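Local atomic coordinates of extracellular protein 11-1 (Passalora fulva, PDB entry 6ZUS), a protein that probably acts as an avirulence effector of a structurally conserved fungal family showing epistatic interactions with plant resistance proteins, and binds zinc. Residues Ser54-Lys59 against Val78-Trp83; Ala10-His15 against Tyr128-Ile133; Gln16-Gly21 against Ser71-Cys76. All coordinates share one frame; numbering follows the deposited sequence. Where two conformers were deposited one is given.

Contact 1. Residues Ser54-Lys59 against Val78-Trp83; sequences STAIPK and VQATAW
Ile57 pairs with Gln79 and Pro58 with Val78 where the strand of Ile57-Lys59 runs antiparallel to Val78-Ala82, the short axes 4.7 Å apart and at 153°. Ile57 N gives a bond of 2.8 Å to Gln79 O, whereas the return bond from Gln79 N reaches Ile57 O from above its plane and is longer, 3.2 Å. A water donates both to Ile57 O and to Gln79 OE1, tying the amide end of this side chain to the neighbouring backbone. Gln79 CG, set between its backbone N and carbonyl carbon (chi1 65°), packs against Ile57 O and Ile57 CB, and its OE1 is 3.9 Å from Lys59 CE. Pro58 and Val78 point to the other face, where Val78 CG2 meets Ala56 CB at 3.8 Å; Leu34 and Phe38 of helix 31-40 cover Pro58, Ala56 and Ala80, and Trp41 covers Val78. Before the strand, Ser54 takes over the pairing with Thr81: its N donates to Thr81 O, and its side-chain OG receives Thr81 N at 2.9 Å, almost straight at 172°. The hydroxyl thus stands in for a strand carbonyl. Trp83 curls back at the corner of the chain, bringing CZ2 to 3.5 Å from Ser54 CB, while Thr81 CG2 lies above one ring face near the rim. The contact closes the outer hairpin of the sheet with an apolar side under the helix and a more exposed side where Ile57 lies beside Gln79 and one water bridges; the serine hydroxyl extends the backbone bonding beyond the last regular pair.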
loop_
_atom_site.group_PDB
_atom_site.type_symbol
_atom_site.label_atom_id
_atom_site.label_comp_id
_atom_site.label_asym_id
_atom_site.label_seq_id
_atom_site.Cartn_x
_atom_site.Cartn_y
_atom_site.Cartn_z
ATOM N N SER A 54 1.112 -11.019 -3.350
ATOM C CA SER A 54 0.072 -11.870 -2.725
ATOM C C SER A 54 -1.305 -11.465 -3.255
ATOM O O SER A 54 -1.442 -10.446 -4.017
ATOM C CB SER A 54 0.142 -11.780 -1.258
ATOM O OG SER A 54 -0.470 -10.587 -0.823
ATOM N N THR A 55 -2.289 -12.327 -2.986
ATOM C CA THR A 55 -3.721 -12.026 -3.213
ATOM C C THR A 55 -4.045 -10.710 -2.490
ATOM O O THR A 55 -3.552 -10.501 -1.364
ATOM C CB THR A 55 -4.600 -13.174 -2.686
ATOM O OG1 THR A 55 -4.276 -14.292 -3.517
ATOM C CG2 THR A 55 -6.072 -12.857 -2.767
ATOM N N ALA A 56 -4.746 -9.826 -3.173
ATOM C CA ALA A 56 -5.143 -8.511 -2.601
ATOM C C ALA A 56 -6.351 -8.741 -1.674
ATOM O O ALA A 56 -7.211 -9.571 -1.995
ATOM C CB ALA A 56 -5.414 -7.553 -3.712
ATOM N N ILE A 57 -6.430 -7.987 -0.585
ATOM C CA ILE A 57 -7.555 -8.037 0.381
ATOM C C ILE A 57 -8.163 -6.634 0.500
ATOM O O ILE A 57 -7.591 -5.800 1.208
ATOM C CB ILE A 57 -7.028 -8.562 1.719
ATOM C CG1 ILE A 57 -6.413 -9.956 1.537
ATOM C CG2 ILE A 57 -8.128 -8.558 2.782
ATOM C CD1 ILE A 57 -5.858 -10.522 2.801
ATOM N N PRO A 58 -9.292 -6.369 -0.185
ATOM C CA PRO A 58 -10.095 -5.161 0.049
ATOM C C PRO A 58 -10.674 -5.084 1.463
ATOM O O PRO A 58 -10.978 -6.102 2.111
ATOM C CB PRO A 58 -11.192 -5.166 -1.032
ATOM C CG PRO A 58 -10.662 -6.110 -2.079
ATOM C CD PRO A 58 -9.839 -7.147 -1.308
ATOM N N LYS A 59 -10.829 -3.862 1.966
ATOM C CA LYS A 59 -11.443 -3.645 3.286
ATOM C C LYS A 59 -12.211 -2.332 3.215
ATOM O O LYS A 59 -11.755 -1.389 2.528
ATOM C CB LYS A 59 -10.372 -3.620 4.370
ATOM C CG LYS A 59 -10.901 -3.562 5.791
ATOM C CD LYS A 59 -9.955 -2.849 6.767
ATOM C CE LYS A 59 -8.588 -3.500 6.909
ATOM N NZ LYS A 59 -7.907 -3.113 8.175
ATOM N N VAL A 78 -7.020 -1.443 0.076
ATOM C CA VAL A 78 -6.678 -2.786 -0.469
ATOM C C VAL A 78 -5.215 -3.039 -0.098
ATOM O O VAL A 78 -4.384 -2.103 -0.208
ATOM C CB VAL A 78 -6.983 -2.870 -1.966
ATOM C CG1 VAL A 78 -6.244 -1.839 -2.811
ATOM C CG2 VAL A 78 -6.751 -4.269 -2.483
ATOM N N GLN A 79 -4.941 -4.248 0.399
ATOM C CA GLN A 79 -3.602 -4.604 0.898
ATOM C C GLN A 79 -3.137 -5.892 0.215
ATOM O O GLN A 79 -3.954 -6.734 -0.165
ATOM C CB GLN A 79 -3.579 -4.672 2.413
ATOM C CG GLN A 79 -4.454 -5.775 2.953
ATOM C CD GLN A 79 -4.740 -5.542 4.417
ATOM O OE1 GLN A 79 -5.612 -4.735 4.786
ATOM N NE2 GLN A 79 -3.990 -6.263 5.239
ATOM N N ALA A 80 -1.834 -5.985 0.040
ATOM C CA ALA A 80 -1.150 -7.167 -0.497
ATOM C C ALA A 80 0.316 -7.086 -0.069
ATOM O O ALA A 80 0.821 -5.988 0.307
ATOM C CB ALA A 80 -1.336 -7.220 -2.001
ATOM N N THR A 81 0.993 -8.226 -0.154
ATOM C CA THR A 81 2.423 -8.344 0.196
ATOM C C THR A 81 3.226 -8.430 -1.094
ATOM O O THR A 81 2.886 -9.263 -1.962
ATOM C CB THR A 81 2.680 -9.566 1.077
ATOM O OG1 THR A 81 1.951 -9.335 2.295
ATOM C CG2 THR A 81 4.160 -9.754 1.332
ATOM N N ALA A 82 4.219 -7.565 -1.223
ATOM C CA ALA A 82 5.301 -7.743 -2.215
ATOM C C ALA A 82 6.259 -8.789 -1.622
ATOM O O ALA A 82 6.946 -8.497 -0.654
ATOM C CB ALA A 82 5.979 -6.415 -2.529
ATOM N N TRP A 83 6.278 -9.985 -2.203
ATOM C CA TRP A 83 7.038 -11.127 -1.628
ATOM C C TRP A 83 8.545 -10.857 -1.550
ATOM O O TRP A 83 9.174 -11.249 -0.507
ATOM C CB TRP A 83 6.736 -12.395 -2.415
ATOM C CG TRP A 83 5.339 -12.879 -2.244
ATOM C CD1 TRP A 83 4.453 -13.148 -3.231
ATOM C CD2 TRP A 83 4.722 -13.260 -1.003
ATOM N NE1 TRP A 83 3.303 -13.645 -2.681
ATOM C CE2 TRP A 83 3.437 -13.723 -1.325
ATOM C CE3 TRP A 83 5.149 -13.270 0.340
ATOM C CZ2 TRP A 83 2.544 -14.157 -0.345
ATOM C CZ3 TRP A 83 4.265 -13.688 1.313
ATOM C CH2 TRP A 83 2.985 -14.137 0.960
HETATM O O HOH W 1 -7.067 -3.496 2.980
#

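Contact 2. Residues Ala10-His15 against Tyr128-Ile133; sequences ALKWVH and YSRGFI. With ZN (zinc ion), chain G.
Tyr128 and Phe132 both hold CG between backbone N and carbonyl carbon, chi1 55° and 63°, which swings each ring across the strand partner facing it. Val14 CB consequently lies over the Tyr128 face, 3.9 Å from the centroid, and Val14 CG1 reaches CZ of that ring at 3.5 Å. Ala10 CB sits likewise over the Phe132 face, displaced toward the rim and 3.7 Å from the ring centroid; both are CH-pi contacts. Between them Lys12 and Arg130 run side by side, touching CB to CB at 4.0 Å. Their charged ends then separate: Lys12 bends at chi3, while Arg130 bends at chi2 and brings NE to the edge of the Tyr128 ring, in its plane. Asp120 receives both a salt bridge from Arg130 NH2 and a hydrogen bond involving Tyr128 OH, and Arg130 NH1 is bonded to the carbonyls of Tyr114 and Glu118. The strands run antiparallel, their axes at 171°, with six hydrogen bonds, two for each of the pairs Ala10-Phe132, Lys12-Arg130 and Val14-Tyr128; Arg130 N to Lys12 O measures 2.8 Å. Leu11, Trp13 and Ser129 face the opposite side, where helices 31-40 and 101-109 pack. At the end of the segment Ala10-His15, His15 ND1 binds a zinc ion at 2.0 Å, which also carries a water. This edge of the central sheet therefore combines regular backbone bonding with aliphatic-aromatic packing; Asp120 probably offsets the charge of the buried guanidinium, while the two carbonyls take up its N-H groups.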
loop_
_atom_site.group_PDB
_atom_site.type_symbol
_atom_site.label_atom_id
_atom_site.label_comp_id
_atom_site.label_asym_id
_atom_site.label_seq_id
_atom_site.Cartn_x
_atom_site.Cartn_y
_atom_site.Cartn_z
ATOM N N ALA A 10 4.610 -5.475 3.285
ATOM C CA ALA A 10 3.148 -5.371 3.457
ATOM C C ALA A 10 2.741 -3.976 2.956
ATOM O O ALA A 10 3.165 -3.004 3.558
ATOM C CB ALA A 10 2.750 -5.580 4.891
ATOM N N LEU A 11 1.977 -3.913 1.878
ATOM C CA LEU A 11 1.553 -2.644 1.193
ATOM C C LEU A 11 0.052 -2.456 1.382
ATOM O O LEU A 11 -0.728 -3.462 1.359
ATOM C CB LEU A 11 1.879 -2.724 -0.296
ATOM C CG LEU A 11 3.364 -2.851 -0.649
ATOM C CD1 LEU A 11 3.527 -3.383 -2.042
ATOM C CD2 LEU A 11 4.070 -1.526 -0.511
ATOM N N LYS A 12 -0.354 -1.211 1.476
ATOM C CA LYS A 12 -1.798 -0.886 1.574
ATOM C C LYS A 12 -2.063 0.484 0.949
ATOM O O LYS A 12 -1.315 1.456 1.235
ATOM C CB LYS A 12 -2.276 -0.986 3.022
ATOM C CG LYS A 12 -3.750 -0.718 3.182
ATOM C CD LYS A 12 -4.292 -1.222 4.467
ATOM C CE LYS A 12 -4.133 -0.290 5.616
ATOM N NZ LYS A 12 -5.227 -0.521 6.603
ATOM N N TRP A 13 -3.021 0.467 0.045
ATOM C CA TRP A 13 -3.558 1.639 -0.687
ATOM C C TRP A 13 -4.810 2.086 0.051
ATOM O O TRP A 13 -5.690 1.238 0.354
ATOM C CB TRP A 13 -3.858 1.231 -2.105
ATOM C CG TRP A 13 -4.340 2.342 -2.961
ATOM C CD1 TRP A 13 -3.600 3.066 -3.852
ATOM C CD2 TRP A 13 -5.705 2.785 -3.086
ATOM N NE1 TRP A 13 -4.408 3.937 -4.515
ATOM C CE2 TRP A 13 -5.699 3.818 -4.057
ATOM C CE3 TRP A 13 -6.923 2.420 -2.497
ATOM C CZ2 TRP A 13 -6.858 4.483 -4.440
ATOM C CZ3 TRP A 13 -8.076 3.098 -2.861
ATOM C CH2 TRP A 13 -8.029 4.112 -3.813
ATOM N N VAL A 14 -4.916 3.362 0.376
ATOM C CA VAL A 14 -6.019 3.862 1.236
ATOM C C VAL A 14 -6.686 5.077 0.592
ATOM O O VAL A 14 -5.965 5.991 0.164
ATOM C CB VAL A 14 -5.547 4.177 2.672
ATOM C CG1 VAL A 14 -6.745 4.531 3.546
ATOM C CG2 VAL A 14 -4.728 3.046 3.305
ATOM N N HIS A 15 -8.017 5.065 0.560
ATOM C CA HIS A 15 -8.852 6.271 0.312
ATOM C C HIS A 15 -9.698 6.521 1.573
ATOM O O HIS A 15 -10.573 5.697 1.855
ATOM C CB HIS A 15 -9.701 6.130 -0.969
ATOM C CG HIS A 15 -10.393 7.421 -1.282
ATOM N ND1 HIS A 15 -11.501 7.528 -2.102
ATOM C CD2 HIS A 15 -10.151 8.676 -0.857
ATOM C CE1 HIS A 15 -11.858 8.777 -2.185
ATOM N NE2 HIS A 15 -11.094 9.491 -1.436
ATOM N N TYR A 128 -3.620 7.751 0.224
ATOM C CA TYR A 128 -2.265 7.554 0.796
ATOM C C TYR A 128 -1.949 6.057 0.794
ATOM O O TYR A 128 -2.826 5.201 0.465
ATOM C CB TYR A 128 -2.111 8.222 2.168
ATOM C CG TYR A 128 -3.112 7.836 3.249
ATOM C CD1 TYR A 128 -4.361 8.439 3.283
ATOM C CD2 TYR A 128 -2.849 6.867 4.230
ATOM C CE1 TYR A 128 -5.308 8.107 4.240
ATOM C CE2 TYR A 128 -3.805 6.506 5.187
ATOM C CZ TYR A 128 -5.030 7.155 5.212
ATOM O OH TYR A 128 -5.948 6.868 6.178
ATOM N N SER A 129 -0.705 5.802 1.158
ATOM C CA SER A 129 -0.127 4.443 1.141
ATOM C C SER A 129 0.489 4.115 2.498
ATOM O O SER A 129 0.885 5.023 3.267
ATOM C CB SER A 129 0.882 4.300 0.019
ATOM O OG SER A 129 1.997 5.121 0.241
ATOM N N ARG A 130 0.518 2.822 2.777
ATOM C CA ARG A 130 1.240 2.182 3.895
ATOM C C ARG A 130 2.211 1.169 3.276
ATOM O O ARG A 130 1.883 0.503 2.242
ATOM C CB ARG A 130 0.313 1.463 4.868
ATOM C CG ARG A 130 -0.865 2.299 5.340
ATOM C CD ARG A 130 -0.340 3.426 6.223
ATOM N NE ARG A 130 -1.430 3.917 7.036
ATOM C CZ ARG A 130 -1.293 4.695 8.113
ATOM N NH1 ARG A 130 -0.094 5.096 8.491
ATOM N NH2 ARG A 130 -2.357 5.047 8.805
ATOM N N GLY A 131 3.359 1.054 3.898
ATOM C CA GLY A 131 4.310 -0.016 3.521
ATOM C C GLY A 131 5.209 -0.276 4.701
ATOM O O GLY A 131 5.752 0.700 5.273
ATOM N N PHE A 132 5.357 -1.536 5.070
ATOM C CA PHE A 132 6.316 -1.914 6.132
ATOM C C PHE A 132 6.872 -3.312 5.829
ATOM O O PHE A 132 6.229 -4.138 5.175
ATOM C CB PHE A 132 5.627 -1.764 7.501
ATOM C CG PHE A 132 4.443 -2.670 7.704
ATOM C CD1 PHE A 132 4.623 -3.971 8.170
ATOM C CD2 PHE A 132 3.141 -2.204 7.514
ATOM C CE1 PHE A 132 3.528 -4.803 8.361
ATOM C CE2 PHE A 132 2.054 -3.033 7.737
ATOM C CZ PHE A 132 2.250 -4.329 8.151
ATOM N N ILE A 133 8.064 -3.552 6.349
ATOM C CA ILE A 133 8.752 -4.857 6.177
ATOM C C ILE A 133 7.986 -5.920 6.968
ATOM O O ILE A 133 7.813 -5.787 8.193
ATOM C CB ILE A 133 10.227 -4.776 6.579
ATOM C CG1 ILE A 133 10.965 -3.706 5.777
ATOM C CG2 ILE A 133 10.853 -6.149 6.439
ATOM C CD1 ILE A 133 12.344 -3.386 6.309
HETATM ZN ZN ZN G . -12.279 6.070 -3.287
HETATM O O HOH W 2 -11.481 6.355 -5.396
#

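Contact 3. Residues Gln16-Gly21 against Ser71-Cys76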
loop_
_atom_site.group_PDB
_atom_site.type_symbol
_atom_site.label_atom_id
_atom_site.label_comp_id
_atom_site.label_asym_id
_atom_site.label_seq_id
_atom_site.Cartn_x
_atom_site.Cartn_y
_atom_site.Cartn_z
ATOM N N GLN A 16 -9.402 7.593 2.314
ATOM C CA GLN A 16 -10.192 8.053 3.472
ATOM C C GLN A 16 -10.988 9.274 3.023
ATOM O O GLN A 16 -10.409 10.256 2.509
ATOM C CB GLN A 16 -9.299 8.383 4.671
ATOM C CG GLN A 16 -10.096 8.823 5.920
ATOM C CD GLN A 16 -9.219 9.086 7.122
ATOM O OE1 GLN A 16 -7.999 8.755 7.132
ATOM N NE2 GLN A 16 -9.840 9.735 8.093
ATOM N N PHE A 17 -12.282 9.239 3.218
ATOM C CA PHE A 17 -13.173 10.371 2.846
ATOM C C PHE A 17 -14.433 10.400 3.721
ATOM O O PHE A 17 -14.728 9.443 4.443
ATOM C CB PHE A 17 -13.528 10.262 1.373
ATOM C CG PHE A 17 -14.176 8.960 0.972
ATOM C CD1 PHE A 17 -13.431 7.816 0.711
ATOM C CD2 PHE A 17 -15.570 8.879 0.866
ATOM C CE1 PHE A 17 -14.042 6.613 0.368
ATOM C CE2 PHE A 17 -16.179 7.694 0.487
ATOM C CZ PHE A 17 -15.417 6.568 0.214
ATOM N N ARG A 18 -15.154 11.520 3.677
ATOM C CA ARG A 18 -16.382 11.703 4.496
ATOM C C ARG A 18 -17.590 11.555 3.570
ATOM O O ARG A 18 -17.505 11.973 2.391
ATOM C CB ARG A 18 -16.434 13.061 5.216
ATOM C CG ARG A 18 -15.143 13.520 5.887
ATOM C CD ARG A 18 -14.651 12.689 7.051
ATOM N NE ARG A 18 -13.437 13.305 7.591
ATOM C CZ ARG A 18 -12.329 12.650 7.978
ATOM N NH1 ARG A 18 -12.261 11.333 7.915
ATOM N NH2 ARG A 18 -11.281 13.331 8.425
ATOM N N ILE A 19 -18.679 11.007 4.105
ATOM C CA ILE A 19 -19.955 10.841 3.375
ATOM C C ILE A 19 -21.078 11.339 4.271
ATOM O O ILE A 19 -20.925 11.441 5.496
ATOM C CB ILE A 19 -20.156 9.372 2.939
ATOM C CG1 ILE A 19 -20.401 8.472 4.155
ATOM C CG2 ILE A 19 -18.973 8.878 2.067
ATOM C CD1 ILE A 19 -20.878 7.087 3.806
ATOM N N PRO A 20 -22.252 11.650 3.686
ATOM C CA PRO A 20 -23.417 12.048 4.489
ATOM C C PRO A 20 -23.749 10.966 5.533
ATOM O O PRO A 20 -23.655 9.750 5.191
ATOM C CB PRO A 20 -24.515 12.158 3.429
ATOM C CG PRO A 20 -23.800 12.506 2.175
ATOM C CD PRO A 20 -22.512 11.706 2.239
ATOM N N GLY A 21 -24.081 11.382 6.762
ATOM C CA GLY A 21 -24.372 10.439 7.871
ATOM C C GLY A 21 -25.512 9.458 7.561
ATOM O O GLY A 21 -25.551 8.399 8.189
ATOM N N SER A 71 -21.481 13.800 9.341
ATOM C CA SER A 71 -20.803 12.949 8.317
ATOM C C SER A 71 -20.276 11.668 8.958
ATOM O O SER A 71 -19.921 11.720 10.161
ATOM C CB SER A 71 -19.625 13.653 7.690
ATOM O OG SER A 71 -20.007 14.943 7.275
ATOM N N LYS A 72 -20.109 10.624 8.142
ATOM C CA LYS A 72 -19.366 9.403 8.509
ATOM C C LYS A 72 -18.026 9.478 7.783
ATOM O O LYS A 72 -17.952 10.101 6.670
ATOM C CB LYS A 72 -20.063 8.133 8.039
ATOM C CG LYS A 72 -21.316 7.780 8.815
ATOM C CD LYS A 72 -22.027 6.625 8.158
ATOM C CE LYS A 72 -23.307 6.218 8.853
ATOM N NZ LYS A 72 -23.951 5.112 8.098
ATOM N N THR A 73 -17.012 8.889 8.406
ATOM C CA THR A 73 -15.684 8.661 7.791
ATOM C C THR A 73 -15.686 7.251 7.204
ATOM O O THR A 73 -15.952 6.269 7.984
ATOM C CB THR A 73 -14.539 8.794 8.791
ATOM O OG1 THR A 73 -14.495 10.161 9.178
ATOM C CG2 THR A 73 -13.207 8.409 8.171
ATOM N N CYS A 74 -15.314 7.170 5.934
ATOM C CA CYS A 74 -15.078 5.912 5.210
ATOM C C CYS A 74 -13.581 5.738 5.020
ATOM O O CYS A 74 -12.915 6.705 4.602
ATOM C CB CYS A 74 -15.707 5.877 3.828
ATOM S SG CYS A 74 -17.475 6.173 3.942
ATOM N N ILE A 75 -13.097 4.521 5.252
ATOM C CA ILE A 75 -11.697 4.173 4.904
ATOM C C ILE A 75 -11.774 2.941 4.009
ATOM O O ILE A 75 -12.231 1.905 4.503
ATOM C CB ILE A 75 -10.787 3.995 6.121
ATOM C CG1 ILE A 75 -10.788 5.255 6.995
ATOM C CG2 ILE A 75 -9.384 3.600 5.663
ATOM C CD1 ILE A 75 -10.195 5.049 8.373
ATOM N N CYS A 76 -11.521 3.117 2.720
ATOM C CA CYS A 76 -11.575 2.043 1.701
ATOM C C CYS A 76 -10.132 1.700 1.355
ATOM O O CYS A 76 -9.365 2.619 1.055
ATOM C CB CYS A 76 -12.384 2.503 0.502
ATOM S SG CYS A 76 -14.055 2.906 1.086
HETATM O O HOH W 3 -27.118 6.123 8.664
#
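Phe17 presents one ring face to Cys74, whose CB lies above it, 3.8 Å from the centroid and only 18° off the normal, while Cys76 SG approaches the same ring obliquely at CE1. Both sulfurs belong to disulfides, Cys74 with Cys25 and Cys76 with Cys29, and each makes a sulfur-aromatic contact with Phe17. Ile19 packs against Cys74 SG from across the strand pair, with CD1 at 3.5 Å and CG2 at 3.6 Å; its CG1 also touches Lys72 CB. On this same face Lys72, extended beyond CG, passes Gly21, its CE 3.2 Å from Gly21 O, to a salt bridge with Glu62 and a hydrogen bond to Asp23 O. On the opposite face, Gln16 runs alongside Ile75, CG to CG1 at 3.8 Å, and Arg18, in one of its two conformers, lies beside Thr73. Between the strands, paired backbone bonds form at Phe17-Cys74 and Ile19-Lys72, with Cys74 N to Phe17 O at 2.8 Å. On one face Phe17 and Ile19 thus pack against disulfide sulfur, with Lys72 at its end, so that covalent links to the segment around Cys25 and Cys29 and dispersion contacts act together; the other is mainly polar.

How the contacts relate
All three contacts belong to one antiparallel sheet ordered 57-64, 71-86, 6-20, 127-138. Contact 2 is the most buried and lies close to the centre of the chain, whereas contact 3 is about 20 Å from it (centre to centre), at the far end of the two middle strands; contact 1 is partly buried. Strand 71-86 serves contacts 1 and 3, and strand 6-20 serves contacts 2 and 3. Between contacts 1 and 2 the middle strands are themselves joined, through Leu11 with Ala80 and Trp13 with Val78. The chemistry shifts accordingly: water and a serine hydroxyl supplement contact 1, aromatic faces and a buried arginine mark contact 2, and disulfides distinguish contact 3.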